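Local coordinates for putative hydrolase (Chloroflexus aurantiacus J-10-fl, PDB 3CMN), which is a putative hydrolase of the zincin-like metallopeptidase family, probably a zinc-dependent peptidase, here in a metal-free form, at residues A[256-261]-A[310-315]; A[144-149]-A[303-308]; A[186-191]-A[263-268]; A[321-326]-A[353-358]. One frame throughout, in Å; residues are numbered along the deposited sequence.

Contact 1 of 4, residues A[256-261]-A[310-315]; sequences RIQALM and LDLKLA
Ile-257 meets Leu-310 and Leu-312 through two different branches, and apolar packing centres on it. Its CD1 abuts Leu-310 CD2 at 3.5 Å, tighter than usual for two methyls, while its CG2 lies 3.6 Å from Leu-312 CD2. In both pairs the side chains cross at about a right angle. Leu-312 reaches the helix with CG held between its backbone N and carbonyl carbon (chi1 42°), which turns CD2 toward Ile-257. One helical turn further on, Met-261 CB sits 4.0 Å from Leu-314 CD2; beyond CB the methionine chain bends at chi2 and chi3, so the sulfur and CE turn off from the loop.

The polar part belongs to Gln-258. Its chain is extended beyond CG and runs out beside the backbone of Lys-313, with CG 3.3 Å from Lys-313 O. The modelled amide is probably turned over; in the reversed orientation it could bond both the carbonyl and the N-H of Lys-313.

Water supplies a bridge between the backbones: it donates to Gln-258 O at 3.1 Å and accepts from Ala-315 N at 3.1 Å, tying helix to loop.

Residues 256-261 belong to helix 248-279, whereas the loop 310-315 is part of the irregular connection that leads from helix 283-307 to helix 319-331. Leu-205 of helix 197-210 also packs on Ile-257, whereas Phe-305 backs Leu-312 and Asp-301 and Gln-302 touch Leu-314, so the loop lies between helix 248-279 and helix 283-307.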
loop_
_atom_site.group_PDB
_atom_site.type_symbol
_atom_site.label_atom_id
_atom_site.label_comp_id
_atom_site.label_asym_id
_atom_site.label_seq_id
_atom_site.Cartn_x
_atom_site.Cartn_y
_atom_site.Cartn_z
ATOM N N ARG A 256 -11.097 12.178 4.292
ATOM C CA ARG A 256 -11.389 10.780 4.594
ATOM C C ARG A 256 -10.387 9.816 3.946
ATOM O O ARG A 256 -9.860 8.923 4.604
ATOM C CB ARG A 256 -12.807 10.419 4.130
ATOM C CG ARG A 256 -13.920 10.901 5.052
ATOM C CD ARG A 256 -15.271 10.423 4.540
ATOM N NE ARG A 256 -16.393 10.840 5.380
ATOM C CZ ARG A 256 -16.880 10.139 6.403
ATOM N NH1 ARG A 256 -16.351 8.964 6.737
ATOM N NH2 ARG A 256 -17.911 10.613 7.089
ATOM N N ILE A 257 -10.140 9.994 2.653
ATOM C CA ILE A 257 -9.199 9.145 1.929
ATOM C C ILE A 257 -7.838 9.266 2.606
ATOM O O ILE A 257 -7.146 8.265 2.826
ATOM C CB ILE A 257 -9.071 9.581 0.449
ATOM C CG1 ILE A 257 -10.398 9.342 -0.271
ATOM C CG2 ILE A 257 -7.934 8.809 -0.238
ATOM C CD1 ILE A 257 -10.469 9.940 -1.661
ATOM N N GLN A 258 -7.473 10.498 2.947
ATOM C CA GLN A 258 -6.212 10.762 3.610
ATOM C C GLN A 258 -6.142 10.088 4.976
ATOM O O GLN A 258 -5.132 9.468 5.305
ATOM C CB GLN A 258 -6.004 12.268 3.748
ATOM C CG GLN A 258 -5.589 12.934 2.448
ATOM C CD GLN A 258 -5.609 14.447 2.531
ATOM O OE1 GLN A 258 -5.291 15.026 3.572
ATOM N NE2 GLN A 258 -5.964 15.098 1.425
ATOM N N ALA A 259 -7.207 10.195 5.769
ATOM C CA ALA A 259 -7.208 9.576 7.089
ATOM C C ALA A 259 -7.174 8.046 7.003
ATOM O O ALA A 259 -6.564 7.395 7.835
ATOM C CB ALA A 259 -8.421 10.049 7.894
ATOM N N LEU A 260 -7.825 7.472 5.997
ATOM C CA LEU A 260 -7.823 6.015 5.825
ATOM C C LEU A 260 -6.409 5.550 5.449
ATOM O O LEU A 260 -5.865 4.632 6.047
ATOM C CB LEU A 260 -8.819 5.604 4.725
ATOM C CG LEU A 260 -8.752 4.150 4.215
ATOM C CD1 LEU A 260 -9.234 3.179 5.314
ATOM C CD2 LEU A 260 -9.627 3.994 2.958
ATOM N N MET A 261 -5.819 6.196 4.453
ATOM C CA MET A 261 -4.473 5.845 4.021
ATOM C C MET A 261 -3.494 5.953 5.200
ATOM O O MET A 261 -2.630 5.100 5.386
ATOM C CB MET A 261 -4.046 6.750 2.851
ATOM C CG MET A 261 -4.147 6.086 1.469
ATOM S SD MET A 261 -5.716 5.252 1.078
ATOM C CE MET A 261 -5.315 3.563 1.478
ATOM N N LEU A 310 -7.296 12.939 -8.086
ATOM C CA LEU A 310 -7.517 13.136 -6.658
ATOM C C LEU A 310 -6.352 13.986 -6.160
ATOM O O LEU A 310 -5.329 13.461 -5.709
ATOM C CB LEU A 310 -7.549 11.798 -5.912
ATOM C CG LEU A 310 -8.762 10.916 -6.204
ATOM C CD1 LEU A 310 -8.392 9.858 -7.235
ATOM C CD2 LEU A 310 -9.243 10.266 -4.916
ATOM N N ASP A 311 -6.509 15.305 -6.250
ATOM C CA ASP A 311 -5.455 16.223 -5.843
ATOM C C ASP A 311 -5.360 16.407 -4.341
ATOM O O ASP A 311 -5.328 17.535 -3.843
ATOM C CB ASP A 311 -5.647 17.578 -6.525
ATOM C CG ASP A 311 -4.391 18.435 -6.478
ATOM O OD1 ASP A 311 -4.260 19.274 -5.558
ATOM O OD2 ASP A 311 -3.519 18.253 -7.356
ATOM N N LEU A 312 -5.302 15.291 -3.624
ATOM C CA LEU A 312 -5.192 15.307 -2.175
ATOM C C LEU A 312 -3.724 15.265 -1.766
ATOM O O LEU A 312 -2.837 15.259 -2.618
ATOM C CB LEU A 312 -5.941 14.114 -1.591
ATOM C CG LEU A 312 -5.765 12.776 -2.315
ATOM C CD1 LEU A 312 -4.366 12.205 -2.110
ATOM C CD2 LEU A 312 -6.811 11.831 -1.787
ATOM N N LYS A 313 -3.477 15.248 -0.466
ATOM C CA LYS A 313 -2.112 15.199 0.033
ATOM C C LYS A 313 -1.977 14.186 1.163
ATOM O O LYS A 313 -2.617 14.337 2.194
ATOM C CB LYS A 313 -1.663 16.584 0.497
ATOM C CG LYS A 313 -0.243 16.628 1.035
ATOM C CD LYS A 313 0.135 18.032 1.476
ATOM C CE LYS A 313 1.560 18.080 2.003
ATOM N NZ LYS A 313 1.952 19.454 2.420
ATOM N N LEU A 314 -1.189 13.153 0.928
ATOM C CA LEU A 314 -0.964 12.138 1.963
ATOM C C LEU A 314 -0.160 12.698 3.139
ATOM O O LEU A 314 0.460 13.763 2.984
ATOM C CB LEU A 314 -0.245 10.919 1.378
ATOM C CG LEU A 314 -0.963 10.178 0.247
ATOM C CD1 LEU A 314 -0.131 9.000 -0.238
ATOM C CD2 LEU A 314 -2.338 9.710 0.701
ATOM N N ALA A 315 -0.167 12.033 4.272
ATOM C CA ALA A 315 0.582 12.520 5.420
ATOM C C ALA A 315 1.916 11.801 5.556
ATOM O O ALA A 315 2.030 10.602 5.290
ATOM C CB ALA A 315 -0.237 12.364 6.691
HETATM O O HOH W 1 -2.295 9.731 4.100
#

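Contact 2 of 4, residues A[144-149]-A[303-308]; sequences LSLLSA and MVFRLT
Leu-146 lies over one face of the Phe-305 ring, crossing it at a slant. Its CG makes a CH-pi contact, 3.9 Å from the ring centroid and 17° off the normal, while CD2 reaches toward the rim at CE2. Ser-145 takes the edge instead: its CB is 3.6 Å from Phe-305 CZ, near the ring plane, so that two consecutive residues grip the phenyl group from different directions. Phe-305 CG points anti to its own carbonyl carbon (chi1 -80°), which brings the ring to the short, weakly bonded helical turn 145-148. The other methyl of Leu-146, CD1, meets Thr-308 tip to tip, 3.4 Å from OG1, and lies 4.1 Å from Val-304 CG1. The side chains of Leu-144 and Val-304 cross nearly perpendicularly, with CD2 of the leucine 4.1 Å from CG2 of the valine. Phe-202 of helix 197-210 packs on both Leu-146 and Phe-305.

Carbon packing carries this buried contact between the segments themselves. Thr-308 OG1 looks back to its own segment, where the carbonyls of Val-304 and Phe-305 both lie within bonding distance. The hydrogen bond from Ser-145 OG to Asp-301 OD2, earlier on helix 283-307, adds a polar link between the same two elements.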
loop_
_atom_site.group_PDB
_atom_site.type_symbol
_atom_site.label_atom_id
_atom_site.label_comp_id
_atom_site.label_asym_id
_atom_site.label_seq_id
_atom_site.Cartn_x
_atom_site.Cartn_y
_atom_site.Cartn_z
ATOM N N LEU A 144 1.020 0.858 -3.903
ATOM C CA LEU A 144 0.157 1.876 -4.473
ATOM C C LEU A 144 -1.286 1.646 -4.022
ATOM O O LEU A 144 -1.928 0.681 -4.418
ATOM C CB LEU A 144 0.271 1.829 -5.994
ATOM C CG LEU A 144 1.714 1.864 -6.523
ATOM C CD1 LEU A 144 1.703 1.705 -8.032
ATOM C CD2 LEU A 144 2.387 3.176 -6.121
ATOM N N SER A 145 -1.781 2.542 -3.176
ATOM C CA SER A 145 -3.135 2.447 -2.639
ATOM C C SER A 145 -4.212 2.221 -3.694
ATOM O O SER A 145 -5.040 1.319 -3.549
ATOM C CB SER A 145 -3.472 3.707 -1.837
ATOM O OG SER A 145 -2.568 3.873 -0.764
ATOM N N LEU A 146 -4.214 3.034 -4.747
ATOM C CA LEU A 146 -5.224 2.893 -5.796
ATOM C C LEU A 146 -5.204 1.533 -6.491
ATOM O O LEU A 146 -6.194 1.126 -7.097
ATOM C CB LEU A 146 -5.092 4.019 -6.832
ATOM C CG LEU A 146 -5.626 5.374 -6.345
ATOM C CD1 LEU A 146 -5.459 6.426 -7.435
ATOM C CD2 LEU A 146 -7.088 5.233 -5.959
ATOM N N LEU A 147 -4.083 0.826 -6.410
ATOM C CA LEU A 147 -4.004 -0.495 -7.011
ATOM C C LEU A 147 -4.392 -1.536 -5.965
ATOM O O LEU A 147 -4.766 -2.651 -6.302
ATOM C CB LEU A 147 -2.592 -0.781 -7.538
ATOM C CG LEU A 147 -2.159 -0.078 -8.832
ATOM C CD1 LEU A 147 -0.763 -0.561 -9.204
ATOM C CD2 LEU A 147 -3.137 -0.374 -9.973
ATOM N N SER A 148 -4.316 -1.157 -4.693
ATOM C CA SER A 148 -4.660 -2.062 -3.598
ATOM C C SER A 148 -6.167 -2.152 -3.343
ATOM O O SER A 148 -6.627 -3.042 -2.628
ATOM C CB SER A 148 -3.956 -1.623 -2.306
ATOM O OG SER A 148 -2.548 -1.574 -2.472
ATOM N N ALA A 149 -6.928 -1.229 -3.926
ATOM C CA ALA A 149 -8.379 -1.204 -3.745
ATOM C C ALA A 149 -9.038 -2.569 -3.988
ATOM O O ALA A 149 -8.740 -3.258 -4.969
ATOM C CB ALA A 149 -9.006 -0.145 -4.662
ATOM N N MET A 303 1.272 10.752 -5.824
ATOM C CA MET A 303 1.408 11.093 -7.238
ATOM C C MET A 303 0.355 10.358 -8.060
ATOM O O MET A 303 -0.257 10.943 -8.958
ATOM C CB MET A 303 2.818 10.713 -7.733
ATOM C CG MET A 303 3.123 10.960 -9.230
ATOM S SD MET A 303 2.383 9.840 -10.467
ATOM C CE MET A 303 3.397 8.391 -10.303
ATOM N N VAL A 304 0.148 9.079 -7.756
ATOM C CA VAL A 304 -0.836 8.282 -8.481
ATOM C C VAL A 304 -2.255 8.814 -8.262
ATOM O O VAL A 304 -3.084 8.753 -9.164
ATOM C CB VAL A 304 -0.783 6.788 -8.069
ATOM C CG1 VAL A 304 -1.655 5.966 -8.992
ATOM C CG2 VAL A 304 0.640 6.279 -8.119
ATOM N N PHE A 305 -2.542 9.329 -7.068
ATOM C CA PHE A 305 -3.870 9.880 -6.804
ATOM C C PHE A 305 -4.107 11.123 -7.660
ATOM O O PHE A 305 -5.128 11.235 -8.338
ATOM C CB PHE A 305 -4.047 10.248 -5.321
ATOM C CG PHE A 305 -4.366 9.072 -4.429
ATOM C CD1 PHE A 305 -3.349 8.330 -3.835
ATOM C CD2 PHE A 305 -5.690 8.705 -4.183
ATOM C CE1 PHE A 305 -3.646 7.237 -3.008
ATOM C CE2 PHE A 305 -5.995 7.617 -3.360
ATOM C CZ PHE A 305 -4.972 6.884 -2.774
ATOM N N ARG A 306 -3.156 12.049 -7.631
ATOM C CA ARG A 306 -3.258 13.299 -8.383
ATOM C C ARG A 306 -3.307 13.089 -9.886
ATOM O O ARG A 306 -3.981 13.824 -10.601
ATOM C CB ARG A 306 -2.080 14.192 -8.049
ATOM C CG ARG A 306 -1.981 14.535 -6.584
ATOM C CD ARG A 306 -0.573 14.946 -6.286
ATOM N NE ARG A 306 -0.401 15.437 -4.929
ATOM C CZ ARG A 306 -1.016 16.508 -4.438
ATOM N NH1 ARG A 306 -1.861 17.205 -5.187
ATOM N NH2 ARG A 306 -0.759 16.908 -3.200
ATOM N N LEU A 307 -2.568 12.092 -10.361
ATOM C CA LEU A 307 -2.527 11.757 -11.775
ATOM C C LEU A 307 -3.932 11.381 -12.252
ATOM O O LEU A 307 -4.381 11.815 -13.317
ATOM C CB LEU A 307 -1.571 10.582 -11.982
ATOM C CG LEU A 307 -1.384 10.041 -13.401
ATOM C CD1 LEU A 307 -0.882 11.147 -14.330
ATOM C CD2 LEU A 307 -0.407 8.881 -13.362
ATOM N N THR A 308 -4.626 10.583 -11.445
ATOM C CA THR A 308 -5.975 10.135 -11.776
ATOM C C THR A 308 -7.085 11.120 -11.409
ATOM O O THR A 308 -8.255 10.862 -11.679
ATOM C CB THR A 308 -6.287 8.778 -11.115
ATOM O OG1 THR A 308 -6.016 8.852 -9.711
ATOM C CG2 THR A 308 -5.443 7.688 -11.734
#

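Contact 3 of 4, residues A[186-191]-A[263-268]; sequences MTHAFE and LIEGYG
The His-188 imidazole presents its edge to the carboxylate of Glu-265: CE1 is 3.0 Å from Glu-265 OE2, near the ring plane, and the two flat groups are inclined by 65°. The ring also meets that of His-184, the other histidine of an HExxH pattern on helix 174-193, consistent with the zinc-binding helix of zincin metallopeptidases, although no metal is bound here. Glu-265 bends at chi2 (-57°), which brings its carboxylate back toward the histidine although the side chain sets out away from helix 174-193; Arg-297 forms a long, weak ion pair with its OE1.

The axes of segments 186-191 and 263-268, the latter on helix 248-279, approach to 10.0 Å, their directions 130° apart. Glu-191, extended beyond CG, spans the gap. Its OE1 is modelled only 2.4 Å from Ile-264 O, a spacing too short to interpret with confidence, and 3.7 Å from Ile-264 CG2. Its other oxygen, OE2, approaches Gly-268 CA at 3.4 Å.

The helices come close at Gly-268, which presents bare backbone to Thr-187. There Thr-187 OG1 is turned to Leu-183 O within its own helix, and the methyl CG2 lies 3.5 Å from Gly-268 CA.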
loop_
_atom_site.group_PDB
_atom_site.type_symbol
_atom_site.label_atom_id
_atom_site.label_comp_id
_atom_site.label_asym_id
_atom_site.label_seq_id
_atom_site.Cartn_x
_atom_site.Cartn_y
_atom_site.Cartn_z
ATOM N N MET A 186 1.908 -8.858 3.989
ATOM C CA MET A 186 0.820 -9.603 4.584
ATOM C C MET A 186 -0.010 -8.704 5.481
ATOM O O MET A 186 -1.232 -8.838 5.547
ATOM C CB MET A 186 1.357 -10.801 5.375
ATOM C CG MET A 186 0.282 -11.742 5.913
ATOM S SD MET A 186 -0.477 -12.727 4.641
ATOM C CE MET A 186 -1.752 -11.692 4.208
ATOM N N THR A 187 0.650 -7.778 6.160
ATOM C CA THR A 187 -0.074 -6.870 7.028
ATOM C C THR A 187 -1.120 -6.114 6.215
ATOM O O THR A 187 -2.302 -6.100 6.568
ATOM C CB THR A 187 0.880 -5.883 7.747
ATOM O OG1 THR A 187 1.767 -6.623 8.591
ATOM C CG2 THR A 187 0.094 -4.918 8.620
ATOM N N HIS A 188 -0.692 -5.524 5.105
ATOM C CA HIS A 188 -1.612 -4.781 4.261
ATOM C C HIS A 188 -2.696 -5.638 3.617
ATOM O O HIS A 188 -3.788 -5.150 3.328
ATOM C CB HIS A 188 -0.836 -3.999 3.207
ATOM C CG HIS A 188 -0.038 -2.879 3.787
ATOM N ND1 HIS A 188 0.042 -1.634 3.197
ATOM C CD2 HIS A 188 0.658 -2.793 4.943
ATOM C CE1 HIS A 188 0.748 -0.828 3.973
ATOM N NE2 HIS A 188 1.133 -1.509 5.039
ATOM N N ALA A 189 -2.408 -6.916 3.410
ATOM C CA ALA A 189 -3.394 -7.811 2.826
ATOM C C ALA A 189 -4.523 -7.970 3.839
ATOM O O ALA A 189 -5.708 -8.013 3.483
ATOM C CB ALA A 189 -2.769 -9.149 2.520
ATOM N N PHE A 190 -4.136 -8.062 5.108
ATOM C CA PHE A 190 -5.095 -8.189 6.194
ATOM C C PHE A 190 -5.911 -6.893 6.311
ATOM O O PHE A 190 -7.134 -6.925 6.345
ATOM C CB PHE A 190 -4.366 -8.462 7.522
ATOM C CG PHE A 190 -4.192 -9.933 7.844
ATOM C CD1 PHE A 190 -3.253 -10.710 7.166
ATOM C CD2 PHE A 190 -4.989 -10.541 8.816
ATOM C CE1 PHE A 190 -3.109 -12.068 7.443
ATOM C CE2 PHE A 190 -4.855 -11.914 9.107
ATOM C CZ PHE A 190 -3.915 -12.677 8.419
ATOM N N GLU A 191 -5.220 -5.755 6.359
ATOM C CA GLU A 191 -5.872 -4.458 6.488
ATOM C C GLU A 191 -6.867 -4.195 5.358
ATOM O O GLU A 191 -7.906 -3.570 5.573
ATOM C CB GLU A 191 -4.834 -3.336 6.521
ATOM C CG GLU A 191 -3.818 -3.450 7.647
ATOM C CD GLU A 191 -2.819 -2.308 7.638
ATOM O OE1 GLU A 191 -3.160 -1.207 8.112
ATOM O OE2 GLU A 191 -1.694 -2.511 7.137
ATOM N N LEU A 263 -4.154 5.710 8.557
ATOM C CA LEU A 263 -4.380 4.647 9.528
ATOM C C LEU A 263 -3.840 3.312 9.004
ATOM O O LEU A 263 -3.212 2.539 9.735
ATOM C CB LEU A 263 -5.876 4.504 9.811
ATOM C CG LEU A 263 -6.121 3.345 10.769
ATOM C CD1 LEU A 263 -5.909 3.843 12.182
ATOM C CD2 LEU A 263 -7.507 2.790 10.592
ATOM N N ILE A 264 -4.118 3.033 7.736
ATOM C CA ILE A 264 -3.644 1.808 7.125
ATOM C C ILE A 264 -2.113 1.694 7.277
ATOM O O ILE A 264 -1.609 0.621 7.627
ATOM C CB ILE A 264 -4.068 1.753 5.631
ATOM C CG1 ILE A 264 -5.578 1.469 5.549
ATOM C CG2 ILE A 264 -3.269 0.700 4.886
ATOM C CD1 ILE A 264 -6.120 1.323 4.147
ATOM N N GLU A 265 -1.387 2.793 7.038
ATOM C CA GLU A 265 0.075 2.793 7.161
ATOM C C GLU A 265 0.519 2.728 8.616
ATOM O O GLU A 265 1.385 1.926 8.973
ATOM C CB GLU A 265 0.689 4.041 6.512
ATOM C CG GLU A 265 0.571 4.078 4.995
ATOM C CD GLU A 265 1.202 2.865 4.331
ATOM O OE1 GLU A 265 2.417 2.646 4.534
ATOM O OE2 GLU A 265 0.481 2.133 3.612
ATOM N N GLY A 266 -0.086 3.572 9.446
ATOM C CA GLY A 266 0.242 3.608 10.858
ATOM C C GLY A 266 -0.090 2.318 11.584
ATOM O O GLY A 266 0.704 1.824 12.385
ATOM N N TYR A 267 -1.259 1.756 11.311
ATOM C CA TYR A 267 -1.633 0.514 11.963
ATOM C C TYR A 267 -0.723 -0.590 11.441
ATOM O O TYR A 267 -0.320 -1.483 12.186
ATOM C CB TYR A 267 -3.085 0.149 11.663
ATOM C CG TYR A 267 -3.726 -0.614 12.796
ATOM C CD1 TYR A 267 -4.529 0.044 13.726
ATOM C CD2 TYR A 267 -3.503 -1.981 12.964
ATOM C CE1 TYR A 267 -5.099 -0.629 14.796
ATOM C CE2 TYR A 267 -4.068 -2.674 14.038
ATOM C CZ TYR A 267 -4.872 -1.985 14.957
ATOM O OH TYR A 267 -5.451 -2.631 16.040
ATOM N N GLY A 268 -0.412 -0.524 10.150
ATOM C CA GLY A 268 0.455 -1.520 9.552
ATOM C C GLY A 268 1.858 -1.421 10.113
ATOM O O GLY A 268 2.512 -2.440 10.331
#

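Contact 4 of 4, residues A[321-326]-A[353-358]; sequences EAFVNA and RNPGQW
Phe-323 drives an edge into the face of Trp-358 in a T-shaped pair. Its CZ stands 3.6 Å from Trp-358 CD2, above one face of the indole, and the planes of the phenyl and the five-membered ring are 75° apart with centroids separated by 5.1 Å. Along the same edge, Phe-323 CE1 touches Trp-358 CB at 3.7 Å. Pro-355 packs against the helix 319-331 side of the contact: its CG rests 3.6 Å from Phe-323 CA and also 3.6 Å from Ala-326 CB, while CD1 of the phenyl ring slides past it at 3.8 Å. The proline thus sits against residues one helical turn apart.

Both aromatic side chains leave their helices with CG opposite the backbone N (chi1 165° for Phe-323 and -175° for Trp-358), and this brings the two side chains across each other. The indole is fixed further by its NE1, which bonds to Asn-345 O. Pro-347 touches both rings, Ile-352 touches Phe-323, and Val-327 packs on Pro-355 and Trp-358.

Asn-354 is the first residue after helix 349-353 to leave helical angles, and Pro-355 follows it. The arrangement is plain helix packing near the C-terminus, away from the HExxH pattern: a T-shaped (edge-to-face) aromatic pair, flanked by a proline, sets helix 355-363 on helix 319-331.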
loop_
_atom_site.group_PDB
_atom_site.type_symbol
_atom_site.label_atom_id
_atom_site.label_comp_id
_atom_site.label_asym_id
_atom_site.label_seq_id
_atom_site.Cartn_x
_atom_site.Cartn_y
_atom_site.Cartn_z
ATOM N N GLU A 321 1.040 6.768 12.578
ATOM C CA GLU A 321 1.649 5.751 13.433
ATOM C C GLU A 321 1.633 6.146 14.912
ATOM O O GLU A 321 1.423 5.309 15.786
ATOM C CB GLU A 321 3.089 5.480 12.984
ATOM C CG GLU A 321 3.500 4.021 13.156
ATOM C CD GLU A 321 4.959 3.774 12.849
ATOM O OE1 GLU A 321 5.435 4.233 11.792
ATOM O OE2 GLU A 321 5.628 3.109 13.663
ATOM N N ALA A 322 1.857 7.429 15.174
ATOM C CA ALA A 322 1.864 7.971 16.528
ATOM C C ALA A 322 0.444 7.935 17.061
ATOM O O ALA A 322 0.228 7.816 18.269
ATOM C CB ALA A 322 2.387 9.397 16.521
ATOM N N PHE A 323 -0.525 8.045 16.159
ATOM C CA PHE A 323 -1.925 7.978 16.552
ATOM C C PHE A 323 -2.125 6.605 17.184
ATOM O O PHE A 323 -2.549 6.491 18.328
ATOM C CB PHE A 323 -2.845 8.120 15.327
ATOM C CG PHE A 323 -4.270 7.704 15.588
ATOM C CD1 PHE A 323 -5.205 8.616 16.066
ATOM C CD2 PHE A 323 -4.659 6.374 15.421
ATOM C CE1 PHE A 323 -6.505 8.205 16.382
ATOM C CE2 PHE A 323 -5.946 5.959 15.736
ATOM C CZ PHE A 323 -6.870 6.876 16.217
ATOM N N VAL A 324 -1.788 5.568 16.428
ATOM C CA VAL A 324 -1.943 4.196 16.890
ATOM C C VAL A 324 -1.072 3.853 18.097
ATOM O O VAL A 324 -1.512 3.122 18.984
ATOM C CB VAL A 324 -1.637 3.195 15.755
ATOM C CG1 VAL A 324 -1.872 1.775 16.235
ATOM C CG2 VAL A 324 -2.521 3.488 14.555
ATOM N N ASN A 325 0.160 4.361 18.131
ATOM C CA ASN A 325 1.046 4.078 19.257
ATOM C C ASN A 325 0.467 4.739 20.490
ATOM O O ASN A 325 0.445 4.159 21.575
ATOM C CB ASN A 325 2.458 4.606 18.995
ATOM C CG ASN A 325 3.230 3.750 18.003
ATOM O OD1 ASN A 325 3.095 2.521 17.982
ATOM N ND2 ASN A 325 4.059 4.394 17.186
ATOM N N ALA A 326 -0.019 5.958 20.309
ATOM C CA ALA A 326 -0.625 6.698 21.393
ATOM C C ALA A 326 -1.759 5.880 22.010
ATOM O O ALA A 326 -1.623 5.383 23.130
ATOM C CB ALA A 326 -1.156 8.020 20.878
ATOM N N ARG A 353 -4.141 13.558 14.620
ATOM C CA ARG A 353 -3.218 14.537 15.182
ATOM C C ARG A 353 -3.371 14.615 16.693
ATOM O O ARG A 353 -2.452 15.026 17.411
ATOM C CB ARG A 353 -3.463 15.907 14.555
ATOM C CG ARG A 353 -3.115 15.958 13.075
ATOM C CD ARG A 353 -3.057 17.379 12.559
ATOM N NE ARG A 353 -4.369 17.996 12.407
ATOM C CZ ARG A 353 -5.243 17.669 11.460
ATOM N NH1 ARG A 353 -4.943 16.723 10.580
ATOM N NH2 ARG A 353 -6.407 18.301 11.379
ATOM N N ASN A 354 -4.544 14.222 17.174
ATOM C CA ASN A 354 -4.823 14.217 18.601
ATOM C C ASN A 354 -5.670 12.987 18.880
ATOM O O ASN A 354 -6.898 13.041 18.848
ATOM C CB ASN A 354 -5.559 15.493 19.024
ATOM C CG ASN A 354 -6.216 16.205 17.859
ATOM O OD1 ASN A 354 -5.542 16.648 16.925
ATOM N ND2 ASN A 354 -7.540 16.324 17.909
ATOM N N PRO A 355 -5.008 11.849 19.136
ATOM C CA PRO A 355 -5.677 10.576 19.421
ATOM C C PRO A 355 -6.738 10.699 20.519
ATOM O O PRO A 355 -7.809 10.089 20.435
ATOM C CB PRO A 355 -4.518 9.664 19.819
ATOM C CG PRO A 355 -3.380 10.199 18.997
ATOM C CD PRO A 355 -3.543 11.688 19.170
ATOM N N GLY A 356 -6.434 11.495 21.542
ATOM C CA GLY A 356 -7.366 11.691 22.640
ATOM C C GLY A 356 -8.803 11.847 22.187
ATOM O O GLY A 356 -9.699 11.186 22.716
ATOM N N GLN A 357 -9.024 12.725 21.210
ATOM C CA GLN A 357 -10.359 12.975 20.668
ATOM C C GLN A 357 -11.002 11.659 20.241
ATOM O O GLN A 357 -12.180 11.411 20.490
ATOM C CB GLN A 357 -10.274 13.904 19.449
ATOM C CG GLN A 357 -11.137 15.158 19.540
ATOM C CD GLN A 357 -11.201 15.929 18.224
ATOM O OE1 GLN A 357 -11.795 15.469 17.245
ATOM N NE2 GLN A 357 -10.582 17.104 18.198
ATOM N N TRP A 358 -10.210 10.816 19.588
ATOM C CA TRP A 358 -10.700 9.535 19.103
ATOM C C TRP A 358 -11.037 8.573 20.239
ATOM O O TRP A 358 -12.060 7.879 20.194
ATOM C CB TRP A 358 -9.655 8.890 18.192
ATOM C CG TRP A 358 -10.128 7.620 17.559
ATOM C CD1 TRP A 358 -10.870 7.499 16.418
ATOM C CD2 TRP A 358 -9.877 6.284 18.023
ATOM N NE1 TRP A 358 -11.090 6.170 16.139
ATOM C CE2 TRP A 358 -10.493 5.402 17.106
ATOM C CE3 TRP A 358 -9.192 5.747 19.123
ATOM C CZ2 TRP A 358 -10.441 4.016 17.251
ATOM C CZ3 TRP A 358 -9.140 4.364 19.270
ATOM C CH2 TRP A 358 -9.763 3.511 18.336
#

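Overall arrangement
Contacts 1 and 3 share helix 248-279, their segments adjoining in sequence and their centres about 15 Å apart. Contact 2 lies about 10 Å from contact 1, centre to centre, and touches it through the Arg-306 to Asp-311 salt bridge. Along the chain, contact 3 is nested within the loop closed by contact 2, contact 1 interlocks with both, and contact 4 follows all three. Contact 4 packs on contact 3, with Val-324 and Glu-321 against Gly-266, their centres about 16 Å apart; from contact 2 it is about 25 Å. Helix 248-279 thus links the HExxH helix with the later helices of a mainly helical protein that is probably a zinc-dependent enzyme.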